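Local coordinates for transketolase (Campylobacter jejuni, PDB 3L84), which belongs to the transketolase family of thiamine diphosphate-binding proteins, each chain combining three family domains and pairing with a second copy of itself, at residues Phe437-Asp442 with Ser460-Met465; Gly361-Gly366 with His392-Ile397; Asp342-Ile347 with Lys481-Ala486; Ala400-Arg403 with Leu408-Ser411. One frame throughout, in Å; residues are numbered along the deposited sequence.

How the contacts relate
All four contacts are buried in the pyrimidine binding domain, round one parallel sheet; the centre of contact 4 lies nearest the centre of the chain (about 8 Å) and that of contact 3 farthest (about 21 Å), though A402 of contact 4 is partly exposed. Contacts 2 and 4 use helix 391-404 against the adjacent strands 358-362 and 408-414, while contact 1 packs strand 436-440 against helix 458-464. Contact 3 joins two helices, which I438 of contact 1 reaches from the sheet. Contacts 1 and 2 also touch the second subunit. The chemistry varies: an aromatic pair in contact 1, selenomethionine on backbone in contact 2, an indole meeting methyl and amide in contact 3, proline against a helix in contact 4.

Contact 1: residues Phe437-Asp442 with Ser460-Met465; sequences FIFTHD and STFRAM
One face of the F462 ring receives the edge of F439, with F439 CE2 standing 3.5 Å above the F462 plane and displaced toward the rim. The planes meet at 71° with ring centroids 5.2 Å apart, a T-shaped pair in which the hydrogen-bearing rim of one ring points into the pi cloud of the other. The closest atoms are F439 CE2 and F462 CZ at 3.6 Å. The two side chains arrive from opposite directions, one from the strand and one from the helix. With CG opposite its own carbonyl carbon and beside the backbone N (chi1 -62°), F439 sends its ring out toward the helix. A phenyl offers both a rim to point and a face to receive, which suits phenylalanine to both ends of such a contact. F462 also meets F468 edge-to-face, and F439 meets the ring of F415, so the pair belongs to a larger aromatic group.

Past the strand end, H441 ND1 donates to T440 OG1 over 2.8 Å, the oxygen lying 20° out of the imidazole plane. On the helix, R463 is held by salt bridges to E585 and E591, and T461 OG1 is hydrogen-bonded to T461 OG1 of the second subunit.

Strand 436-440, helix 458-464 and parallel strand 469-471 follow one another in the chain, with strand 493-496 between the two strands: a beta-alpha-beta crossover of the alpha/beta fold of thiamine diphosphate-binding domains.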
loop_
_atom_site.group_PDB
_atom_site.type_symbol
_atom_site.label_atom_id
_atom_site.label_comp_id
_atom_site.label_asym_id
_atom_site.label_seq_id
_atom_site.Cartn_x
_atom_site.Cartn_y
_atom_site.Cartn_z
ATOM N N PHE A 437 13.080 6.489 6.427
ATOM C CA PHE A 437 12.085 6.785 5.402
ATOM C C PHE A 437 12.006 8.279 5.204
ATOM O O PHE A 437 11.793 9.020 6.170
ATOM C CB PHE A 437 10.704 6.186 5.798
ATOM C CG PHE A 437 10.678 4.670 5.824
ATOM C CD1 PHE A 437 10.175 3.969 4.741
ATOM C CD2 PHE A 437 11.192 3.965 6.887
ATOM C CE1 PHE A 437 10.185 2.572 4.749
ATOM C CE2 PHE A 437 11.205 2.579 6.872
ATOM C CZ PHE A 437 10.709 1.917 5.810
ATOM N N ILE A 438 12.167 8.722 3.974
ATOM C CA ILE A 438 12.283 10.147 3.639
ATOM C C ILE A 438 11.038 10.477 2.829
ATOM O O ILE A 438 10.876 9.980 1.709
ATOM C CB ILE A 438 13.565 10.431 2.818
ATOM C CG1 ILE A 438 14.846 9.861 3.445
ATOM C CG2 ILE A 438 13.681 11.915 2.504
ATOM C CD1 ILE A 438 15.074 10.191 4.826
ATOM N N PHE A 439 10.163 11.310 3.386
ATOM C CA PHE A 439 8.878 11.627 2.770
ATOM C C PHE A 439 8.776 13.127 2.579
ATOM O O PHE A 439 8.481 13.838 3.535
ATOM C CB PHE A 439 7.730 11.135 3.639
ATOM C CG PHE A 439 7.663 9.638 3.870
ATOM C CD1 PHE A 439 7.865 8.726 2.856
ATOM C CD2 PHE A 439 7.328 9.152 5.109
ATOM C CE1 PHE A 439 7.738 7.361 3.097
ATOM C CE2 PHE A 439 7.204 7.796 5.351
ATOM C CZ PHE A 439 7.420 6.911 4.360
ATOM N N THR A 440 8.919 13.608 1.354
ATOM C CA THR A 440 8.823 15.022 1.083
ATOM C C THR A 440 7.428 15.361 0.589
ATOM O O THR A 440 6.551 14.483 0.447
ATOM C CB THR A 440 9.890 15.512 0.095
ATOM O OG1 THR A 440 9.570 15.084 -1.235
ATOM C CG2 THR A 440 11.275 15.008 0.486
ATOM N N HIS A 441 7.151 16.630 0.391
ATOM C CA HIS A 441 5.876 17.084 -0.162
ATOM C C HIS A 441 4.766 16.716 0.803
ATOM O O HIS A 441 3.777 16.070 0.479
ATOM C CB HIS A 441 5.675 16.527 -1.564
ATOM C CG HIS A 441 6.619 17.102 -2.570
ATOM N ND1 HIS A 441 7.989 16.990 -2.456
ATOM C CD2 HIS A 441 6.385 17.803 -3.701
ATOM C CE1 HIS A 441 8.558 17.605 -3.483
ATOM N NE2 HIS A 441 7.606 18.130 -4.237
ATOM N N ASP A 442 4.890 17.212 2.022
ATOM C CA ASP A 442 4.102 16.674 3.154
ATOM C C ASP A 442 2.691 17.172 3.338
ATOM O O ASP A 442 2.032 16.674 4.238
ATOM C CB ASP A 442 4.846 16.921 4.474
ATOM C CG ASP A 442 4.861 18.374 4.917
ATOM O OD1 ASP A 442 4.975 19.261 4.067
ATOM O OD2 ASP A 442 4.854 18.598 6.154
ATOM N N SER A 460 -1.278 10.549 10.563
ATOM C CA SER A 460 -1.999 9.703 11.521
ATOM C C SER A 460 -1.562 8.244 11.407
ATOM O O SER A 460 -1.380 7.559 12.400
ATOM C CB SER A 460 -3.501 9.775 11.351
ATOM O OG SER A 460 -4.031 11.034 11.688
ATOM N N THR A 461 -1.443 7.737 10.182
ATOM C CA THR A 461 -0.996 6.373 9.945
ATOM C C THR A 461 0.362 6.101 10.557
ATOM O O THR A 461 0.516 5.124 11.295
ATOM C CB THR A 461 -0.928 6.057 8.470
ATOM O OG1 THR A 461 -2.245 6.174 7.908
ATOM C CG2 THR A 461 -0.352 4.677 8.175
ATOM N N PHE A 462 1.342 6.949 10.263
ATOM C CA PHE A 462 2.680 6.714 10.764
ATOM C C PHE A 462 2.782 6.895 12.275
ATOM O O PHE A 462 3.500 6.134 12.928
ATOM C CB PHE A 462 3.728 7.513 9.963
ATOM C CG PHE A 462 4.144 6.792 8.757
ATOM C CD1 PHE A 462 3.367 6.752 7.647
ATOM C CD2 PHE A 462 5.362 6.111 8.774
ATOM C CE1 PHE A 462 3.769 5.936 6.524
ATOM C CE2 PHE A 462 5.762 5.376 7.694
ATOM C CZ PHE A 462 4.958 5.249 6.608
ATOM N N ARG A 463 2.051 7.830 12.848
ATOM C CA ARG A 463 2.036 7.972 14.288
ATOM C C ARG A 463 1.371 6.791 14.943
ATOM O O ARG A 463 1.859 6.333 15.997
ATOM C CB ARG A 463 1.357 9.260 14.699
ATOM C CG ARG A 463 2.183 10.476 14.332
ATOM C CD ARG A 463 1.413 11.731 14.610
ATOM N NE ARG A 463 2.231 12.927 14.409
ATOM C CZ ARG A 463 1.735 14.137 14.296
ATOM N NH1 ARG A 463 0.425 14.321 14.229
ATOM N NH2 ARG A 463 2.572 15.168 14.138
ATOM N N ALA A 464 0.329 6.211 14.354
ATOM C CA ALA A 464 -0.365 5.080 14.950
ATOM C C ALA A 464 0.435 3.785 14.847
ATOM O O ALA A 464 0.252 2.884 15.665
ATOM C CB ALA A 464 -1.717 4.879 14.301
HETATM N N MSE A 465 1.270 3.620 13.828
HETATM C CA MSE A 465 2.092 2.438 13.672
HETATM C C MSE A 465 3.106 2.326 14.816
HETATM O O MSE A 465 3.939 3.226 15.015
HETATM C CB MSE A 465 2.814 2.491 12.330
HETATM C CG MSE A 465 3.716 1.267 12.100
HETATM SE SE MSE A 465 4.475 1.131 10.315
HETATM C CE MSE A 465 4.704 3.025 9.848
#

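Contact 2: residues Gly361-Gly366 with His392-Ile397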
loop_
_atom_site.group_PDB
_atom_site.type_symbol
_atom_site.label_atom_id
_atom_site.label_comp_id
_atom_site.label_asym_id
_atom_site.label_seq_id
_atom_site.Cartn_x
_atom_site.Cartn_y
_atom_site.Cartn_z
ATOM N N GLY A 361 18.091 5.662 -1.828
ATOM C CA GLY A 361 17.602 6.295 -3.030
ATOM C C GLY A 361 16.135 6.566 -2.975
ATOM O O GLY A 361 15.500 6.447 -1.906
ATOM N N SER A 362 15.612 6.947 -4.129
ATOM C CA SER A 362 14.224 7.362 -4.295
ATOM C C SER A 362 13.561 6.486 -5.343
ATOM O O SER A 362 14.203 5.885 -6.220
ATOM C CB SER A 362 14.231 8.831 -4.771
ATOM O OG SER A 362 12.906 9.300 -5.050
ATOM N N ALA A 363 12.234 6.445 -5.270
ATOM C CA ALA A 363 11.421 5.781 -6.276
ATOM C C ALA A 363 11.130 6.726 -7.434
ATOM O O ALA A 363 10.035 7.275 -7.580
ATOM C CB ALA A 363 10.106 5.220 -5.642
ATOM N N ASP A 364 12.164 7.000 -8.216
ATOM C CA ASP A 364 12.143 7.888 -9.365
ATOM C C ASP A 364 11.768 9.318 -9.032
ATOM O O ASP A 364 11.111 9.975 -9.835
ATOM C CB ASP A 364 11.222 7.409 -10.491
ATOM C CG ASP A 364 11.509 8.104 -11.841
ATOM O OD1 ASP A 364 12.696 8.204 -12.205
ATOM O OD2 ASP A 364 10.547 8.549 -12.515
ATOM N N LEU A 365 12.075 9.802 -7.850
ATOM C CA LEU A 365 11.764 11.201 -7.490
ATOM C C LEU A 365 12.978 11.909 -6.909
ATOM O O LEU A 365 12.812 12.932 -6.237
ATOM C CB LEU A 365 10.591 11.266 -6.522
ATOM C CG LEU A 365 9.243 10.913 -7.079
ATOM C CD1 LEU A 365 8.199 10.845 -5.947
ATOM C CD2 LEU A 365 8.815 11.939 -8.131
ATOM N N GLY A 366 14.187 11.431 -7.179
ATOM C CA GLY A 366 15.378 12.054 -6.605
ATOM C C GLY A 366 15.423 13.581 -6.699
ATOM O O GLY A 366 15.739 14.246 -5.704
ATOM N N HIS A 392 6.990 0.151 -3.224
ATOM C CA HIS A 392 6.817 -0.978 -2.307
ATOM C C HIS A 392 8.050 -1.867 -2.305
ATOM O O HIS A 392 8.601 -2.181 -1.246
ATOM C CB HIS A 392 5.560 -1.724 -2.670
ATOM C CG HIS A 392 4.973 -2.612 -1.640
ATOM N ND1 HIS A 392 5.353 -2.726 -0.323
ATOM C CD2 HIS A 392 3.895 -3.418 -1.806
ATOM C CE1 HIS A 392 4.524 -3.593 0.278
ATOM N NE2 HIS A 392 3.668 -4.034 -0.606
ATOM N N ALA A 393 8.509 -2.285 -3.479
ATOM C CA ALA A 393 9.732 -3.082 -3.559
ATOM C C ALA A 393 10.913 -2.303 -2.985
ATOM O O ALA A 393 11.776 -2.905 -2.357
ATOM C CB ALA A 393 9.997 -3.525 -5.002
HETATM N N MSE A 394 10.988 -0.998 -3.214
HETATM C CA MSE A 394 12.085 -0.222 -2.621
HETATM C C MSE A 394 12.166 -0.427 -1.122
HETATM O O MSE A 394 13.240 -0.713 -0.544
HETATM C CB MSE A 394 11.906 1.276 -2.914
HETATM C CG MSE A 394 12.836 2.166 -2.127
HETATM SE SE MSE A 394 12.637 4.049 -2.566
HETATM C CE MSE A 394 10.843 4.323 -1.805
ATOM N N ALA A 395 11.033 -0.260 -0.452
ATOM C CA ALA A 395 11.057 -0.410 1.010
ATOM C C ALA A 395 11.400 -1.840 1.444
ATOM O O ALA A 395 12.141 -2.021 2.408
ATOM C CB ALA A 395 9.705 0.042 1.594
ATOM N N ALA A 396 10.869 -2.858 0.792
ATOM C CA ALA A 396 11.164 -4.250 1.131
ATOM C C ALA A 396 12.630 -4.580 0.841
ATOM O O ALA A 396 13.286 -5.322 1.590
ATOM C CB ALA A 396 10.199 -5.210 0.403
ATOM N N ILE A 397 13.170 -4.046 -0.234
ATOM C CA ILE A 397 14.609 -4.225 -0.554
ATOM C C ILE A 397 15.468 -3.579 0.517
ATOM O O ILE A 397 16.425 -4.184 1.013
ATOM C CB ILE A 397 14.932 -3.616 -1.949
ATOM C CG1 ILE A 397 14.453 -4.555 -3.046
ATOM C CG2 ILE A 397 16.430 -3.258 -2.110
ATOM C CD1 ILE A 397 14.310 -3.964 -4.439
#
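M394 alone carries helix segment 392-397 to the end of strand 358-362 and the turn around A363. Before it in the chain, H392 turns its ring to an edge-to-face meeting with Y420 of the second subunit, and the backbone N of A393 donates to E162. Then comes M394, modelled as selenomethionine. Its chain runs out almost straight, with CG anti to the backbone N (chi1 169°), and bends at the end (chi3 69°), so that the selenium lies against backbone and the methyl beyond it meets a side chain. The M394 SE atom is 3.6 Å from A363 N and 3.8 Å from G361 O, while M394 CE touches A363 CB at 4.0 Å. The slender, flexible chain of methionine, here with selenium in place of sulphur, suits a surface made largely of peptide groups; A363 adds only a small methyl and G361 its carbonyl oxygen.

That surface is shaped by an inverse gamma turn centred on A363 and by an ST motif, in which S362 OG accepts from L365 N at 3.0 Å with a bent N-H...O angle of 135°. S362 itself points away from the helix.

After M394, A395 packs on L421 and A424, A396 on helix 118-137, and I397 on F387 and L166. Helix 391-404 is thus set among helices 118-137, 158-169 and 418-431, with M394 directed at the end of strand 358-362, which is bonded to strand 408-414.

Contact 3: residues Asp342-Ile347 with Lys481-Ala486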
loop_
_atom_site.group_PDB
_atom_site.type_symbol
_atom_site.label_atom_id
_atom_site.label_comp_id
_atom_site.label_asym_id
_atom_site.label_seq_id
_atom_site.Cartn_x
_atom_site.Cartn_y
_atom_site.Cartn_z
ATOM N N ASP A 342 15.175 20.346 1.555
ATOM C CA ASP A 342 16.501 20.838 1.234
ATOM C C ASP A 342 17.464 20.701 2.397
ATOM O O ASP A 342 18.599 20.242 2.200
ATOM C CB ASP A 342 16.430 22.296 0.760
ATOM C CG ASP A 342 15.743 22.453 -0.565
ATOM O OD1 ASP A 342 15.808 21.542 -1.407
ATOM O OD2 ASP A 342 15.153 23.529 -0.811
ATOM N N SER A 343 17.072 21.070 3.622
ATOM C CA SER A 343 17.920 20.771 4.763
ATOM C C SER A 343 18.167 19.276 4.834
ATOM O O SER A 343 19.294 18.834 5.071
ATOM C CB SER A 343 17.335 21.289 6.075
ATOM O OG SER A 343 16.017 20.814 6.297
ATOM N N ASN A 344 17.134 18.479 4.613
ATOM C CA ASN A 344 17.306 17.029 4.728
ATOM C C ASN A 344 18.267 16.500 3.691
ATOM O O ASN A 344 19.096 15.632 4.020
ATOM C CB ASN A 344 15.951 16.331 4.701
ATOM C CG ASN A 344 16.074 14.866 5.025
ATOM O OD1 ASN A 344 16.094 13.987 4.105
ATOM N ND2 ASN A 344 16.214 14.579 6.271
ATOM N N GLY A 345 18.198 16.982 2.461
ATOM C CA GLY A 345 19.102 16.525 1.433
ATOM C C GLY A 345 20.544 16.834 1.794
ATOM O O GLY A 345 21.446 16.013 1.557
ATOM N N GLU A 346 20.794 18.011 2.366
ATOM C CA GLU A 346 22.146 18.318 2.813
ATOM C C GLU A 346 22.623 17.392 3.925
ATOM O O GLU A 346 23.773 16.945 3.930
ATOM C CB GLU A 346 22.170 19.754 3.303
ATOM C CG GLU A 346 21.967 20.747 2.180
ATOM C CD GLU A 346 23.199 21.397 1.756
ATOM O OE1 GLU A 346 23.248 22.642 1.904
ATOM O OE2 GLU A 346 24.125 20.669 1.309
ATOM N N ILE A 347 21.719 17.021 4.820
ATOM C CA ILE A 347 22.049 16.077 5.876
ATOM C C ILE A 347 22.372 14.705 5.288
ATOM O O ILE A 347 23.328 14.061 5.699
ATOM C CB ILE A 347 20.943 16.004 6.928
ATOM C CG1 ILE A 347 20.791 17.366 7.627
ATOM C CG2 ILE A 347 21.265 14.898 7.936
ATOM C CD1 ILE A 347 19.446 17.531 8.395
ATOM N N LYS A 481 18.602 17.645 14.607
ATOM C CA LYS A 481 18.387 17.006 15.903
ATOM C C LYS A 481 17.588 15.702 15.738
ATOM O O LYS A 481 17.852 14.718 16.446
ATOM C CB LYS A 481 17.701 17.978 16.868
ATOM C CG LYS A 481 18.588 19.130 17.280
ATOM C CD LYS A 481 17.792 20.192 18.024
ATOM C CE LYS A 481 18.617 21.360 18.534
ATOM N NZ LYS A 481 17.667 22.416 19.064
ATOM N N ALA A 482 16.657 15.693 14.783
ATOM C CA ALA A 482 15.869 14.500 14.502
ATOM C C ALA A 482 16.777 13.376 14.009
ATOM O O ALA A 482 16.629 12.240 14.437
ATOM C CB ALA A 482 14.801 14.786 13.444
ATOM N N TRP A 483 17.700 13.661 13.086
ATOM C CA TRP A 483 18.650 12.646 12.630
ATOM C C TRP A 483 19.520 12.124 13.770
ATOM O O TRP A 483 19.817 10.928 13.830
ATOM C CB TRP A 483 19.506 13.190 11.494
ATOM C CG TRP A 483 18.884 12.928 10.151
ATOM C CD1 TRP A 483 18.229 13.811 9.349
ATOM C CD2 TRP A 483 18.834 11.651 9.491
ATOM N NE1 TRP A 483 17.813 13.160 8.202
ATOM C CE2 TRP A 483 18.152 11.841 8.276
ATOM C CE3 TRP A 483 19.270 10.374 9.823
ATOM C CZ2 TRP A 483 17.939 10.811 7.371
ATOM C CZ3 TRP A 483 19.054 9.338 8.933
ATOM C CH2 TRP A 483 18.389 9.552 7.717
ATOM N N GLN A 484 19.984 13.017 14.652
ATOM C CA GLN A 484 20.820 12.568 15.761
ATOM C C GLN A 484 20.067 11.561 16.623
ATOM O O GLN A 484 20.617 10.556 17.045
ATOM C CB GLN A 484 21.362 13.759 16.554
ATOM C CG GLN A 484 22.371 14.587 15.756
ATOM C CD GLN A 484 22.742 15.883 16.415
ATOM O OE1 GLN A 484 21.885 16.642 16.828
ATOM N NE2 GLN A 484 24.066 16.157 16.479
ATOM N N ILE A 485 18.788 11.828 16.873
ATOM C CA ILE A 485 17.953 10.862 17.587
ATOM C C ILE A 485 17.735 9.594 16.778
ATOM O O ILE A 485 17.887 8.476 17.312
ATOM C CB ILE A 485 16.600 11.489 17.957
ATOM C CG1 ILE A 485 16.782 12.687 18.889
ATOM C CG2 ILE A 485 15.665 10.434 18.584
ATOM C CD1 ILE A 485 15.638 13.722 18.822
ATOM N N ALA A 486 17.390 9.733 15.513
ATOM C CA ALA A 486 17.090 8.565 14.693
ATOM C C ALA A 486 18.266 7.595 14.601
ATOM O O ALA A 486 18.071 6.370 14.658
ATOM C CB ALA A 486 16.690 8.984 13.303
#
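W483 leaves its helix with CB directed at helix 340-354, and most atoms of its five-membered ring then find a neighbour there. W483 CG comes first, with I347 CG2 at 3.8 Å. The same methyl is closest to the next atom, I347 CG2 lying 3.5 Å from W483 CD1. I347 CG2 sits over the face of the five-membered ring of W483, 3.8 Å from its centroid and 24° off the normal, which makes a CH-pi contact. I347 can do this because CG2 is anti to its backbone N and CG1 is anti to the carbonyl carbon (chi1 -63°); the branch at CB thereby offers CG2 to the indole, while I347 CD1 also approaches W483 CD1. A beta-branched residue suits the site, giving a methyl close to the backbone where the helices are near: the CA atoms of I347 and W483 are 8.3 Å apart.

The helices involved, 340-354 and 476-488, lie on the face of the parallel sheet away from helix 458-464, and so form one outer layer of the alpha/beta/alpha sandwich of the pyrimidine binding domain.

Further out, W483 NE1 has N344 ND2 at its edge in the ring plane, 2.9 Å away, with amide and ring planes 23° apart. As modelled both atoms are donors, so no hydrogen bond joins them and the amide orientation is open to doubt, although in that orientation N344 ND2 does bond to N479 OD1. At the far rim, W483 CZ2 meets I438 CD1 of the sheet at 3.9 Å. The indole also stacks on F495 and meets the ring of F436.

Contact 4: residues Ala400-Arg403 with Leu408-Ser411; sequences AFAR and LPFS
P409 points its pyrrolidine ring at the helix and fits against two consecutive residues, F401 and A402, which offer it different surfaces. The CB atom of F401 is directed at the proline and touches P409 CB at 4.0 Å, but the phenyl ring beyond it swings away (chi1 -88°), so that the root of the side chain does the packing and the aromatic group serves other neighbours. These are F407, which it meets edge-to-face, together with L359 and the residues M128 and A129 of helix 118-137. A402 comes alongside from its own position one residue further on: A402 CB lies 3.9 Å from P409 CG and 4.0 Å from P409 CD. P409 CG is also 3.9 Å from the backbone N of A402, so the proline ring rests on the helix surface itself.

The residue types suit the spacing. Alanine brings only a methyl, which allows the P409 ring close against the helix. The closest CA atoms of the two segments are those of A402 and L408, 5.9 Å apart. Proline is compact and stiff, with its ring carbons held close to the main chain. It has no N-H to give to the sheet, yet its backbone still bonds to F436 of the neighbouring strand. S411 OG is hydrogen-bonded to N398 and to H435, tying the strand again to the same helix.

Helix 391-404 follows strand 384-386 and leads by a short turn into parallel strand 408-414, with strand 358-362 between the two: a beta-alpha-beta crossover, as expected of this alpha/beta domain.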
loop_
_atom_site.group_PDB
_atom_site.type_symbol
_atom_site.label_atom_id
_atom_site.label_comp_id
_atom_site.label_asym_id
_atom_site.label_seq_id
_atom_site.Cartn_x
_atom_site.Cartn_y
_atom_site.Cartn_z
ATOM N N ALA A 400 15.875 -5.436 3.703
ATOM C CA ALA A 400 16.939 -6.402 3.602
ATOM C C ALA A 400 18.327 -5.761 3.676
ATOM O O ALA A 400 19.203 -6.330 4.329
ATOM C CB ALA A 400 16.773 -7.237 2.297
ATOM N N PHE A 401 18.541 -4.615 3.048
ATOM C CA PHE A 401 19.797 -3.893 3.238
ATOM C C PHE A 401 20.043 -3.684 4.718
ATOM O O PHE A 401 21.177 -3.804 5.190
ATOM C CB PHE A 401 19.831 -2.528 2.521
ATOM C CG PHE A 401 20.311 -2.556 1.088
ATOM C CD1 PHE A 401 19.484 -2.884 0.044
ATOM C CD2 PHE A 401 21.643 -2.242 0.811
ATOM C CE1 PHE A 401 19.953 -2.893 -1.261
ATOM C CE2 PHE A 401 22.118 -2.246 -0.502
ATOM C CZ PHE A 401 21.273 -2.555 -1.531
ATOM N N ALA A 402 19.026 -3.292 5.469
ATOM C CA ALA A 402 19.175 -3.044 6.897
ATOM C C ALA A 402 19.504 -4.301 7.708
ATOM O O ALA A 402 20.112 -4.201 8.779
ATOM C CB ALA A 402 17.891 -2.373 7.432
ATOM N N ARG A 403 19.094 -5.465 7.211
ATOM C CA ARG A 403 19.390 -6.737 7.847
ATOM C C ARG A 403 20.683 -7.343 7.369
ATOM O O ARG A 403 21.165 -8.287 8.018
ATOM C CB ARG A 403 18.235 -7.742 7.626
ATOM C CG ARG A 403 16.986 -7.421 8.426
ATOM C CD ARG A 403 17.169 -7.745 9.884
ATOM N NE ARG A 403 17.324 -9.185 10.116
ATOM C CZ ARG A 403 17.877 -9.763 11.176
ATOM N NH1 ARG A 403 18.436 -9.054 12.150
ATOM N NH2 ARG A 403 17.876 -11.087 11.245
ATOM N N LEU A 408 23.201 1.083 6.262
ATOM C CA LEU A 408 22.248 2.033 6.856
ATOM C C LEU A 408 21.463 2.640 5.684
ATOM O O LEU A 408 21.945 3.630 5.090
ATOM C CB LEU A 408 23.012 3.106 7.619
ATOM C CG LEU A 408 23.726 2.592 8.861
ATOM C CD1 LEU A 408 24.830 3.546 9.281
ATOM C CD2 LEU A 408 22.754 2.364 9.977
ATOM N N PRO A 409 20.324 2.052 5.327
ATOM C CA PRO A 409 19.637 2.467 4.110
ATOM C C PRO A 409 18.552 3.502 4.341
ATOM O O PRO A 409 17.923 3.559 5.405
ATOM C CB PRO A 409 19.004 1.181 3.624
ATOM C CG PRO A 409 18.600 0.518 4.904
ATOM C CD PRO A 409 19.733 0.820 5.864
ATOM N N PHE A 410 18.298 4.294 3.300
ATOM C CA PHE A 410 17.120 5.164 3.270
ATOM C C PHE A 410 16.319 4.958 2.007
ATOM O O PHE A 410 16.841 4.688 0.936
ATOM C CB PHE A 410 17.470 6.678 3.459
ATOM C CG PHE A 410 18.196 7.317 2.303
ATOM C CD1 PHE A 410 17.487 7.834 1.208
ATOM C CD2 PHE A 410 19.572 7.362 2.285
ATOM C CE1 PHE A 410 18.177 8.417 0.144
ATOM C CE2 PHE A 410 20.254 7.945 1.224
ATOM C CZ PHE A 410 19.546 8.469 0.163
ATOM N N SER A 411 14.988 5.037 2.174
ATOM C CA SER A 411 13.972 4.948 1.114
ATOM C C SER A 411 13.275 6.276 1.002
ATOM O O SER A 411 12.861 6.816 2.033
ATOM C CB SER A 411 12.903 3.897 1.469
ATOM O OG SER A 411 13.480 2.603 1.620
#